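Local structure of UPF0255 protein frsA (Vibrio vulnificus, 4I4C) at residues L55-Q60 with I65-V70; A120-L125 with K162-I167; S155-A160 with L205-W210; H183-N188 with R211-H216. The protein probably hydrolyses carboxylic esters, as a member of the alpha/beta-hydrolase clan, although its physiological substrate remains uncertain. All blocks are in the same frame, centred on the assembly; numbering follows the deposited sequence.

Contact 1: L55-Q60 with I65-V70; sequences LQWVWQ and IEQEQV
Val58 and Gln67 mark the nearest backbone approach, their CA atoms 8.2 Å apart, between helices 54-60 and 64-75, two consecutive members of a helix-loop-helix unit. That spacing leaves room for one long side chain, and Gln67 supplies it. Its CG lies anti to the backbone N (chi1 167°) and the chain stays extended beyond, which carries the amide straight across the gap to meet Trp57 and Val58 at roughly a right angle. The two ends of the amide then do different work. Gln67 NE2 packs against Val58 CG2 at 3.4 Å and is hydrogen-bonded to the carbonyl oxygen of Arg54, one turn earlier on the same helix as Val58. Gln67 OE1 comes to the rim of the indole, in the ring plane, 3.3 Å from Trp57 CE3. This buried oxygen has no hydrogen-bonding partner in the model, so the slightly positive C-H edge may be its main compensation. Tyr137 meets the Trp57 ring edge-to-face, and Gln67 also touches Trp102 of helix 98-114. Helix 54-60 also sends Gln56, Trp59 and Gln60 to the pocket occupied by the glycol ligand. There Gln56 NE2 donates a nearly straight bond of 2.8 Å (170°) to Gln60 OE1, arriving from above the carbonyl plane of Gln60 while keeping within the amide plane of Gln56.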
# COMPACT_ATOMS: atom_id res chain seq x y z
N LEU A 55 9.12 9.85 5.56
CA LEU A 55 9.90 9.71 4.32
C LEU A 55 9.12 9.03 3.18
O LEU A 55 9.27 9.40 2.02
CB LEU A 55 11.23 8.99 4.60
CG LEU A 55 12.14 9.80 5.52
CD1 LEU A 55 13.48 9.13 5.78
CD2 LEU A 55 12.36 11.15 4.93
N GLN A 56 8.29 8.04 3.52
CA GLN A 56 7.45 7.40 2.49
C GLN A 56 6.47 8.40 1.89
O GLN A 56 6.31 8.49 0.68
CB GLN A 56 6.68 6.22 3.08
CG GLN A 56 5.90 5.42 2.04
CD GLN A 56 4.83 4.54 2.66
OE1 GLN A 56 5.13 3.61 3.41
NE2 GLN A 56 3.57 4.82 2.35
N TRP A 57 5.80 9.15 2.75
CA TRP A 57 4.80 10.11 2.29
C TRP A 57 5.43 11.21 1.42
O TRP A 57 4.86 11.60 0.40
CB TRP A 57 3.99 10.65 3.46
CG TRP A 57 3.14 9.59 4.08
CD1 TRP A 57 2.57 8.53 3.44
CD2 TRP A 57 2.79 9.46 5.47
NE1 TRP A 57 1.88 7.75 4.34
CE2 TRP A 57 1.99 8.31 5.59
CE3 TRP A 57 3.06 10.21 6.61
CZ2 TRP A 57 1.47 7.88 6.81
CZ3 TRP A 57 2.54 9.79 7.82
CH2 TRP A 57 1.75 8.63 7.91
N VAL A 58 6.62 11.67 1.79
CA VAL A 58 7.34 12.66 0.99
C VAL A 58 7.72 12.06 -0.37
O VAL A 58 7.48 12.66 -1.40
CB VAL A 58 8.60 13.15 1.73
CG1 VAL A 58 9.52 13.92 0.79
CG2 VAL A 58 8.21 13.99 2.94
N TRP A 59 8.30 10.87 -0.35
CA TRP A 59 8.56 10.10 -1.57
C TRP A 59 7.32 10.03 -2.48
O TRP A 59 7.40 10.27 -3.69
CB TRP A 59 9.01 8.70 -1.18
CG TRP A 59 9.57 7.88 -2.29
CD1 TRP A 59 10.27 8.32 -3.38
CD2 TRP A 59 9.48 6.45 -2.42
NE1 TRP A 59 10.61 7.26 -4.18
CE2 TRP A 59 10.15 6.10 -3.61
CE3 TRP A 59 8.89 5.44 -1.65
CZ2 TRP A 59 10.25 4.77 -4.04
CZ3 TRP A 59 9.00 4.11 -2.08
CH2 TRP A 59 9.67 3.80 -3.27
N GLN A 60 6.17 9.72 -1.89
CA GLN A 60 4.91 9.66 -2.63
C GLN A 60 4.39 11.02 -3.12
O GLN A 60 3.53 11.08 -4.00
CB GLN A 60 3.84 8.96 -1.78
CG GLN A 60 4.17 7.51 -1.52
CD GLN A 60 3.20 6.83 -0.59
OE1 GLN A 60 3.30 6.97 0.62
NE2 GLN A 60 2.27 6.06 -1.15
N ILE A 65 7.54 20.38 4.23
CA ILE A 65 7.20 21.52 5.10
C ILE A 65 5.74 21.45 5.54
O ILE A 65 5.43 21.65 6.72
CB ILE A 65 7.50 22.88 4.41
CG1 ILE A 65 8.95 22.94 3.94
CG2 ILE A 65 7.23 24.04 5.35
CD1 ILE A 65 9.96 22.85 5.05
N GLU A 66 4.84 21.15 4.60
CA GLU A 66 3.41 21.10 4.90
C GLU A 66 3.07 19.90 5.79
O GLU A 66 2.20 19.97 6.64
CB GLU A 66 2.58 21.04 3.62
CG GLU A 66 2.74 22.25 2.70
CD GLU A 66 2.10 22.03 1.33
OE1 GLU A 66 1.70 20.88 1.03
OE2 GLU A 66 2.01 23.00 0.55
N GLN A 67 3.79 18.80 5.58
CA GLN A 67 3.65 17.62 6.43
C GLN A 67 4.04 17.93 7.88
O GLN A 67 3.36 17.51 8.82
CB GLN A 67 4.51 16.47 5.88
CG GLN A 67 4.69 15.33 6.85
CD GLN A 67 5.20 14.07 6.18
OE1 GLN A 67 4.43 13.13 5.95
NE2 GLN A 67 6.49 14.03 5.86
N GLU A 68 5.14 18.66 8.07
CA GLU A 68 5.54 19.03 9.42
C GLU A 68 4.51 19.98 10.04
O GLU A 68 4.22 19.87 11.23
CB GLU A 68 6.94 19.66 9.48
CG GLU A 68 8.09 18.68 9.22
CD GLU A 68 7.91 17.34 9.93
OE1 GLU A 68 7.42 17.30 11.08
OE2 GLU A 68 8.27 16.31 9.33
N GLN A 69 3.96 20.89 9.24
CA GLN A 69 2.92 21.80 9.76
C GLN A 69 1.70 20.98 10.22
O GLN A 69 1.11 21.25 11.27
CB GLN A 69 2.53 22.86 8.71
CG GLN A 69 3.67 23.83 8.35
CD GLN A 69 3.28 24.85 7.28
OE1 GLN A 69 2.18 24.81 6.73
NE2 GLN A 69 4.20 25.77 6.99
N VAL A 70 1.34 19.97 9.43
CA VAL A 70 0.22 19.09 9.75
C VAL A 70 0.50 18.31 11.02
O VAL A 70 -0.31 18.29 11.95
CB VAL A 70 -0.10 18.11 8.59
CG1 VAL A 70 -1.11 17.06 9.05
CG2 VAL A 70 -0.64 18.88 7.39

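Contact 2: A120-L125 with K162-I167; sequences AASEAL and KKSKYI
Ser122 and Lys163 bring their backbones to a CA separation of 5.0 Å where the start of helix 121-136 meets the end of helix 144-163. The close approach is consistent with small facing residues, Ala121 and Ser122, and with a lysine bent aside. In Lys163, CG leaves anti to the backbone N, and a bend at chi2 (78°) lays the aliphatic chain along the first turn of the other helix. Lys163 CG sits 3.7 Å from Ser122 N, and Lys163 CE is an equal 3.7 Å from Ala121 CB. The ammonium end then turns away to a weak hydrogen bond with Asn118 OD1, so the methylene groups do the packing while the charge stays outside it.

Ser122 also has its hydroxyl anti to the backbone N, which directs OG toward the end of helix 144-163, where it is hydrogen-bonded to the carbonyl oxygen of Ala160. With that bond made, its closeness to Ser164 is plain packing: Ser122 OG lies 3.3 Å from Ser164 CB, and the equally near Ser164 N is badly angled for a bond.

Ser164 is the residue at which the chain abandons helical geometry. Its own side chain takes up a separate task, Ser164 OG accepting from Tyr166 N at 3.0 Å, and Tyr166 thereafter meets Phe213 edge-to-face. The hydroxyl-to-amide link from Ser164 to Tyr166 defines an ST turn, used here to steer the chain out of a helix and into strand 167-175.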
# COMPACT_ATOMS: atom_id res chain seq x y z
N ALA A 120 -0.73 21.68 -13.75
CA ALA A 120 -0.55 22.07 -12.36
C ALA A 120 -1.80 21.71 -11.57
O ALA A 120 -1.73 21.11 -10.50
CB ALA A 120 -0.24 23.54 -12.26
N ALA A 121 -2.96 22.09 -12.10
CA ALA A 121 -4.24 21.70 -11.53
C ALA A 121 -4.32 20.18 -11.30
O ALA A 121 -4.79 19.72 -10.25
CB ALA A 121 -5.37 22.15 -12.43
N SER A 122 -3.85 19.41 -12.29
CA SER A 122 -3.85 17.95 -12.21
C SER A 122 -2.99 17.49 -11.04
O SER A 122 -3.42 16.66 -10.21
CB SER A 122 -3.28 17.35 -13.50
OG SER A 122 -3.51 15.96 -13.56
N GLU A 123 -1.79 18.02 -10.97
CA GLU A 123 -0.84 17.64 -9.94
C GLU A 123 -1.29 18.07 -8.55
O GLU A 123 -0.96 17.42 -7.55
CB GLU A 123 0.54 18.21 -10.25
CG GLU A 123 1.20 17.51 -11.43
CD GLU A 123 1.23 16.00 -11.27
OE1 GLU A 123 1.61 15.53 -10.17
OE2 GLU A 123 0.86 15.28 -12.23
N ALA A 124 -2.06 19.16 -8.48
CA ALA A 124 -2.51 19.64 -7.19
C ALA A 124 -3.57 18.68 -6.68
O ALA A 124 -3.68 18.43 -5.48
CB ALA A 124 -3.06 21.07 -7.30
N LEU A 125 -4.35 18.13 -7.60
CA LEU A 125 -5.42 17.22 -7.20
C LEU A 125 -4.84 15.87 -6.76
O LEU A 125 -5.35 15.27 -5.81
CB LEU A 125 -6.48 17.07 -8.29
CG LEU A 125 -7.43 18.26 -8.49
CD1 LEU A 125 -8.14 18.21 -9.83
CD2 LEU A 125 -8.45 18.33 -7.36
N LYS A 162 -8.64 13.18 -14.82
CA LYS A 162 -9.41 13.85 -15.86
C LYS A 162 -8.70 15.10 -16.37
O LYS A 162 -8.84 15.48 -17.53
CB LYS A 162 -10.79 14.22 -15.31
CG LYS A 162 -11.81 14.59 -16.37
CD LYS A 162 -11.99 13.48 -17.39
CE LYS A 162 -13.06 13.85 -18.39
NZ LYS A 162 -14.31 14.26 -17.69
N LYS A 163 -7.91 15.71 -15.49
CA LYS A 163 -7.19 16.94 -15.81
C LYS A 163 -5.83 16.65 -16.44
O LYS A 163 -5.25 17.52 -17.10
CB LYS A 163 -7.00 17.78 -14.53
CG LYS A 163 -6.66 19.25 -14.76
CD LYS A 163 -7.89 20.07 -15.16
CE LYS A 163 -7.54 21.55 -15.36
NZ LYS A 163 -7.53 21.98 -16.81
N SER A 164 -5.33 15.43 -16.25
CA SER A 164 -3.99 15.11 -16.67
C SER A 164 -3.92 14.99 -18.18
O SER A 164 -4.89 14.59 -18.83
CB SER A 164 -3.51 13.79 -16.05
OG SER A 164 -2.16 13.56 -16.37
N LYS A 165 -2.77 15.33 -18.74
CA LYS A 165 -2.47 15.06 -20.13
C LYS A 165 -2.29 13.55 -20.35
O LYS A 165 -2.36 13.06 -21.47
CB LYS A 165 -1.21 15.82 -20.56
CG LYS A 165 0.08 15.17 -20.09
CD LYS A 165 1.27 16.14 -20.13
CE LYS A 165 2.57 15.37 -20.38
NZ LYS A 165 3.79 16.13 -19.97
N TYR A 166 -2.06 12.81 -19.27
CA TYR A 166 -1.94 11.35 -19.36
C TYR A 166 -3.32 10.70 -19.31
O TYR A 166 -4.30 11.33 -18.93
CB TYR A 166 -1.08 10.78 -18.24
CG TYR A 166 0.35 11.24 -18.24
CD1 TYR A 166 1.33 10.54 -18.95
CD2 TYR A 166 0.75 12.35 -17.51
CE1 TYR A 166 2.65 10.95 -18.95
CE2 TYR A 166 2.07 12.77 -17.51
CZ TYR A 166 3.02 12.06 -18.23
OH TYR A 166 4.33 12.46 -18.23
N ILE A 167 -3.39 9.43 -19.66
CA ILE A 167 -4.68 8.78 -19.76
C ILE A 167 -4.90 7.78 -18.64
O ILE A 167 -4.15 6.81 -18.51
CB ILE A 167 -4.83 8.09 -21.13
CG1 ILE A 167 -4.65 9.12 -22.26
CG2 ILE A 167 -6.17 7.39 -21.22
CD1 ILE A 167 -5.07 8.61 -23.61

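Contact 3: S155-A160 with L205-W210; sequences SAYLEA and LQTDMW
Thr207 lays its methyl over the face of Tyr157. The main apolar interaction is this CH-pi contact: Thr207 CG2 stands over one face of the phenol, 3.6 Å from the centroid of the Tyr157 ring and 17° off its normal. The two side chains run past each other in opposite directions, which also brings Thr207 CB to 3.4 Å from Tyr157 CD1. Tyr157 reaches the loop because its CG is anti to the backbone N (chi1 -156°), projecting the ring away from helix 144-163. Farther along, its hydroxyl passes beside Trp210 CB and the in-plane edge of the indole, while Phe126 meets the Tyr157 ring edge-to-face and stacks on Trp210.

The partner segment belongs to the loop between strand 193-199 and helix 210-217, a strand-loop-helix passage of the alpha/beta-hydrolase fold. Gly201 and Leu202, earlier in this loop, line the hexanoic acid pocket, and Met209, in the N-cap position of the helix, lines that of the glycol.

Between the two segments, one water bridges the polar groups. It lies 2.8 Å from Tyr157 OH, donates to Gln206 O at 2.9 Å and accepts from Met209 N, so the buried hydroxyl is tied to two backbone groups of the loop. That hydroxyl has a second partner in His185 NE2.

Asp208 braces the loop from within and ties it to helix 121-136. Leu205 N gives an almost linear hydrogen bond (178°) to Asp208 OD2 at 3.0 Å, approaching from above the carboxylate plane. The other carboxylate oxygen, Asp208 OD1, is bonded to Ser133 OG on that helix.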
# COMPACT_ATOMS: atom_id res chain seq x y z
N SER A 155 -12.31 10.50 -5.11
CA SER A 155 -12.85 11.53 -6.00
C SER A 155 -11.73 12.49 -6.47
O SER A 155 -11.70 12.91 -7.61
CB SER A 155 -14.04 12.27 -5.37
OG SER A 155 -13.68 12.98 -4.20
N ALA A 156 -10.77 12.78 -5.60
CA ALA A 156 -9.69 13.66 -6.01
C ALA A 156 -8.79 13.02 -7.08
O ALA A 156 -8.30 13.71 -7.97
CB ALA A 156 -8.88 14.13 -4.79
N TYR A 157 -8.56 11.71 -6.97
CA TYR A 157 -7.73 11.01 -7.95
C TYR A 157 -8.34 11.06 -9.35
O TYR A 157 -7.63 11.29 -10.34
CB TYR A 157 -7.54 9.55 -7.54
CG TYR A 157 -6.30 8.89 -8.11
CD1 TYR A 157 -5.06 9.04 -7.49
CD2 TYR A 157 -6.36 8.10 -9.26
CE1 TYR A 157 -3.93 8.44 -7.99
CE2 TYR A 157 -5.21 7.49 -9.77
CZ TYR A 157 -4.01 7.67 -9.13
OH TYR A 157 -2.87 7.08 -9.62
N LEU A 158 -9.64 10.82 -9.45
CA LEU A 158 -10.29 10.81 -10.76
C LEU A 158 -10.32 12.22 -11.35
O LEU A 158 -10.09 12.39 -12.55
CB LEU A 158 -11.68 10.18 -10.68
CG LEU A 158 -11.71 8.76 -10.09
CD1 LEU A 158 -13.13 8.24 -9.98
CD2 LEU A 158 -10.85 7.80 -10.90
N GLU A 159 -10.55 13.22 -10.50
CA GLU A 159 -10.52 14.61 -10.95
C GLU A 159 -9.12 15.03 -11.43
O GLU A 159 -8.98 15.77 -12.40
CB GLU A 159 -11.06 15.55 -9.86
CG GLU A 159 -11.46 16.92 -10.36
CD GLU A 159 -12.38 16.85 -11.58
OE1 GLU A 159 -13.50 16.30 -11.45
OE2 GLU A 159 -11.98 17.34 -12.66
N ALA A 160 -8.09 14.55 -10.75
CA ALA A 160 -6.72 14.74 -11.22
C ALA A 160 -6.51 14.02 -12.56
O ALA A 160 -5.93 14.57 -13.48
CB ALA A 160 -5.72 14.22 -10.20
N LEU A 205 -3.61 2.61 -0.24
CA LEU A 205 -4.68 2.52 -1.22
C LEU A 205 -4.01 2.49 -2.59
O LEU A 205 -2.89 3.00 -2.75
CB LEU A 205 -5.62 3.73 -1.12
CG LEU A 205 -6.27 4.13 0.21
CD1 LEU A 205 -7.05 5.42 0.02
CD2 LEU A 205 -7.19 3.05 0.79
N GLN A 206 -4.69 1.94 -3.59
CA GLN A 206 -4.10 1.80 -4.92
C GLN A 206 -3.80 3.14 -5.59
O GLN A 206 -3.02 3.23 -6.55
CB GLN A 206 -5.00 0.94 -5.81
CG GLN A 206 -6.37 1.53 -6.10
CD GLN A 206 -7.08 0.71 -7.15
OE1 GLN A 206 -6.83 0.87 -8.33
NE2 GLN A 206 -7.95 -0.20 -6.73
N THR A 207 -4.43 4.19 -5.06
CA THR A 207 -4.27 5.53 -5.59
C THR A 207 -3.05 6.25 -4.96
O THR A 207 -2.85 7.44 -5.18
CB THR A 207 -5.59 6.36 -5.40
OG1 THR A 207 -6.10 6.16 -4.09
CG2 THR A 207 -6.67 5.91 -6.39
N ASP A 208 -2.23 5.53 -4.20
CA ASP A 208 -1.10 6.15 -3.50
C ASP A 208 0.21 6.07 -4.29
O ASP A 208 1.27 6.33 -3.73
CB ASP A 208 -0.87 5.52 -2.11
CG ASP A 208 -2.03 5.73 -1.15
OD1 ASP A 208 -2.95 6.49 -1.49
OD2 ASP A 208 -2.02 5.12 -0.05
N MET A 209 0.14 5.73 -5.58
CA MET A 209 1.37 5.45 -6.34
C MET A 209 1.47 6.21 -7.66
O MET A 209 2.17 5.76 -8.58
CB MET A 209 1.47 3.94 -6.61
CG MET A 209 1.64 3.12 -5.34
SD MET A 209 1.38 1.35 -5.57
CE MET A 209 -0.36 1.28 -6.01
N TRP A 210 0.77 7.33 -7.75
CA TRP A 210 0.81 8.20 -8.91
C TRP A 210 2.22 8.56 -9.37
O TRP A 210 2.50 8.57 -10.56
CB TRP A 210 -0.00 9.49 -8.68
CG TRP A 210 0.28 10.50 -9.73
CD1 TRP A 210 0.97 11.66 -9.58
CD2 TRP A 210 -0.09 10.42 -11.11
NE1 TRP A 210 1.04 12.33 -10.78
CE2 TRP A 210 0.40 11.58 -11.74
CE3 TRP A 210 -0.80 9.49 -11.87
CZ2 TRP A 210 0.21 11.83 -13.09
CZ3 TRP A 210 -0.99 9.74 -13.22
CH2 TRP A 210 -0.48 10.90 -13.82
O HOH W 1 -1.55 5.26 -7.93

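Contact 4: H183-N188 with R211-H216; sequences HLHLTN and RLFRDH
Phe213 plugs helix 210-217 onto His185 of strand 178-186, an instance of the helix-on-sheet packing from which the alpha/beta-hydrolase fold is built. Contact over the ring face comes first. His185 CB lies almost exactly above the phenyl centre, 3.6 Å from the centroid of the Phe213 ring and only 8° off the normal, a CH-pi interaction. Phe213 gets there with CG anti to its backbone N (chi1 172°), pointing the ring straight at the strand. The imidazole of His185 is tilted against the phenyl of Phe213 without forming a stack, the centroids being 5.6 Å apart. Its rotation is probably set by its nitrogens: ND1 is bonded to Met224 O on neighbouring strand 223-226, and NE2 to Tyr157 OH.

Backbone atoms also meet the phenyl. Phe213 CE1 is 3.4 Å from His185 O and its CZ is 3.7 Å from Leu186 C, while the amide N of Thr187 lies in the ring plane at the edge. Thr187 CG2 adds a looser touch, 4.1 Å from Phe213 CZ, while its hydroxyl is hydrogen-bonded to Asp221 OD1.

Within the helix, Arg214 grips its neighbour Asp215 side-on with two nitrogens: Arg214 NE meets Asp215 OD1 at 2.9 Å from above the carboxylate plane, whereas Arg214 NH2 makes the straighter bond to Asp215 OD2, 171° at 3.0 Å, on its syn side.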
# COMPACT_ATOMS: atom_id res chain seq x y z
N HIS A 183 -7.05 0.74 -11.79
CA HIS A 183 -6.78 1.98 -12.52
C HIS A 183 -5.64 1.81 -13.52
O HIS A 183 -4.50 1.55 -13.15
CB HIS A 183 -6.47 3.13 -11.56
CG HIS A 183 -7.64 3.57 -10.74
ND1 HIS A 183 -8.12 2.86 -9.67
CD2 HIS A 183 -8.44 4.67 -10.85
CE1 HIS A 183 -9.16 3.49 -9.14
NE2 HIS A 183 -9.37 4.59 -9.84
N LEU A 184 -5.96 1.97 -14.80
CA LEU A 184 -4.98 1.85 -15.88
C LEU A 184 -4.46 3.22 -16.28
O LEU A 184 -5.22 4.06 -16.77
CB LEU A 184 -5.61 1.15 -17.09
CG LEU A 184 -4.74 0.93 -18.33
CD1 LEU A 184 -3.55 -0.00 -18.04
CD2 LEU A 184 -5.61 0.38 -19.48
N HIS A 185 -3.18 3.45 -16.06
CA HIS A 185 -2.52 4.71 -16.40
C HIS A 185 -1.73 4.54 -17.68
O HIS A 185 -0.81 3.72 -17.74
CB HIS A 185 -1.55 5.10 -15.28
CG HIS A 185 -2.17 5.10 -13.92
ND1 HIS A 185 -2.61 3.95 -13.31
CD2 HIS A 185 -2.41 6.11 -13.05
CE1 HIS A 185 -3.11 4.25 -12.11
NE2 HIS A 185 -3.00 5.56 -11.94
N LEU A 186 -2.06 5.32 -18.71
CA LEU A 186 -1.35 5.23 -19.98
C LEU A 186 -0.73 6.57 -20.38
O LEU A 186 -1.29 7.62 -20.10
CB LEU A 186 -2.31 4.77 -21.07
CG LEU A 186 -3.04 3.47 -20.76
CD1 LEU A 186 -4.49 3.58 -21.17
CD2 LEU A 186 -2.36 2.29 -21.46
N THR A 187 0.44 6.53 -21.03
CA THR A 187 1.06 7.76 -21.54
C THR A 187 0.27 8.28 -22.73
O THR A 187 0.14 9.50 -22.94
CB THR A 187 2.51 7.53 -21.96
OG1 THR A 187 2.55 6.46 -22.91
CG2 THR A 187 3.36 7.16 -20.77
N ASN A 188 -0.25 7.34 -23.51
CA ASN A 188 -1.08 7.62 -24.66
C ASN A 188 -1.74 6.32 -25.10
O ASN A 188 -1.51 5.26 -24.49
CB ASN A 188 -0.26 8.21 -25.81
CG ASN A 188 0.90 7.34 -26.22
OD1 ASN A 188 0.71 6.23 -26.73
ND2 ASN A 188 2.12 7.84 -26.02
N ARG A 211 3.13 8.82 -8.44
CA ARG A 211 4.50 9.20 -8.81
C ARG A 211 5.31 8.02 -9.35
O ARG A 211 6.33 8.21 -10.03
CB ARG A 211 5.22 9.88 -7.64
CG ARG A 211 4.51 11.14 -7.16
CD ARG A 211 5.47 12.30 -6.87
NE ARG A 211 4.75 13.56 -6.72
CZ ARG A 211 5.30 14.73 -6.39
NH1 ARG A 211 6.60 14.82 -6.16
NH2 ARG A 211 4.53 15.82 -6.29
N LEU A 212 4.88 6.80 -9.04
CA LEU A 212 5.54 5.62 -9.61
C LEU A 212 5.38 5.68 -11.13
O LEU A 212 6.35 5.49 -11.86
CB LEU A 212 4.92 4.34 -9.07
CG LEU A 212 5.46 3.05 -9.68
CD1 LEU A 212 6.98 3.02 -9.51
CD2 LEU A 212 4.79 1.88 -8.98
N PHE A 213 4.16 5.95 -11.57
CA PHE A 213 3.87 6.13 -13.00
C PHE A 213 4.46 7.43 -13.55
O PHE A 213 5.17 7.42 -14.55
CB PHE A 213 2.35 6.11 -13.25
CG PHE A 213 1.96 6.47 -14.67
CD1 PHE A 213 2.09 5.55 -15.70
CD2 PHE A 213 1.44 7.72 -14.96
CE1 PHE A 213 1.72 5.88 -16.99
CE2 PHE A 213 1.07 8.05 -16.26
CZ PHE A 213 1.21 7.13 -17.27
N ARG A 214 4.18 8.56 -12.91
CA ARG A 214 4.56 9.87 -13.47
C ARG A 214 6.07 10.06 -13.62
O ARG A 214 6.54 10.56 -14.64
CB ARG A 214 3.99 11.03 -12.63
CG ARG A 214 4.00 12.38 -13.34
CD ARG A 214 3.79 13.52 -12.33
NE ARG A 214 4.84 13.51 -11.31
CZ ARG A 214 4.94 14.36 -10.29
NH1 ARG A 214 4.04 15.33 -10.11
NH2 ARG A 214 5.95 14.23 -9.44
N ASP A 215 6.82 9.65 -12.61
CA ASP A 215 8.24 9.97 -12.55
C ASP A 215 9.14 8.83 -13.00
O ASP A 215 10.36 9.02 -13.12
CB ASP A 215 8.62 10.39 -11.13
CG ASP A 215 7.99 11.72 -10.73
OD1 ASP A 215 7.57 12.49 -11.61
OD2 ASP A 215 7.93 12.01 -9.51
N HIS A 216 8.57 7.65 -13.25
CA HIS A 216 9.36 6.47 -13.57
C HIS A 216 8.84 5.65 -14.76
O HIS A 216 9.48 5.59 -15.80
CB HIS A 216 9.54 5.59 -12.33
CG HIS A 216 10.27 6.28 -11.22
ND1 HIS A 216 9.67 7.23 -10.42
CD2 HIS A 216 11.55 6.17 -10.78
CE1 HIS A 216 10.55 7.67 -9.53
NE2 HIS A 216 11.69 7.04 -9.73

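Overall arrangement
Contact 1 closes first along the chain and stands apart, its centre about 17 Å from that of contact 3 and about 21 and 22 Å from those of contacts 2 and 4. Contacts 2, 3 and 4 cluster, with centres 11 to 12 Å apart. Helix 144-163 serves both 2 and 3, whose segments alternate, as do those of 3 and 4; the loop of contact 3 runs directly into the helix of contact 4. Together they join the helices to the first two strands, 167-175 and 178-186, of the eight-stranded sheet. Gln60 is bonded to Asp208 O of contact 3, and the glycol pocket draws residues from contacts 1, 3 and 4.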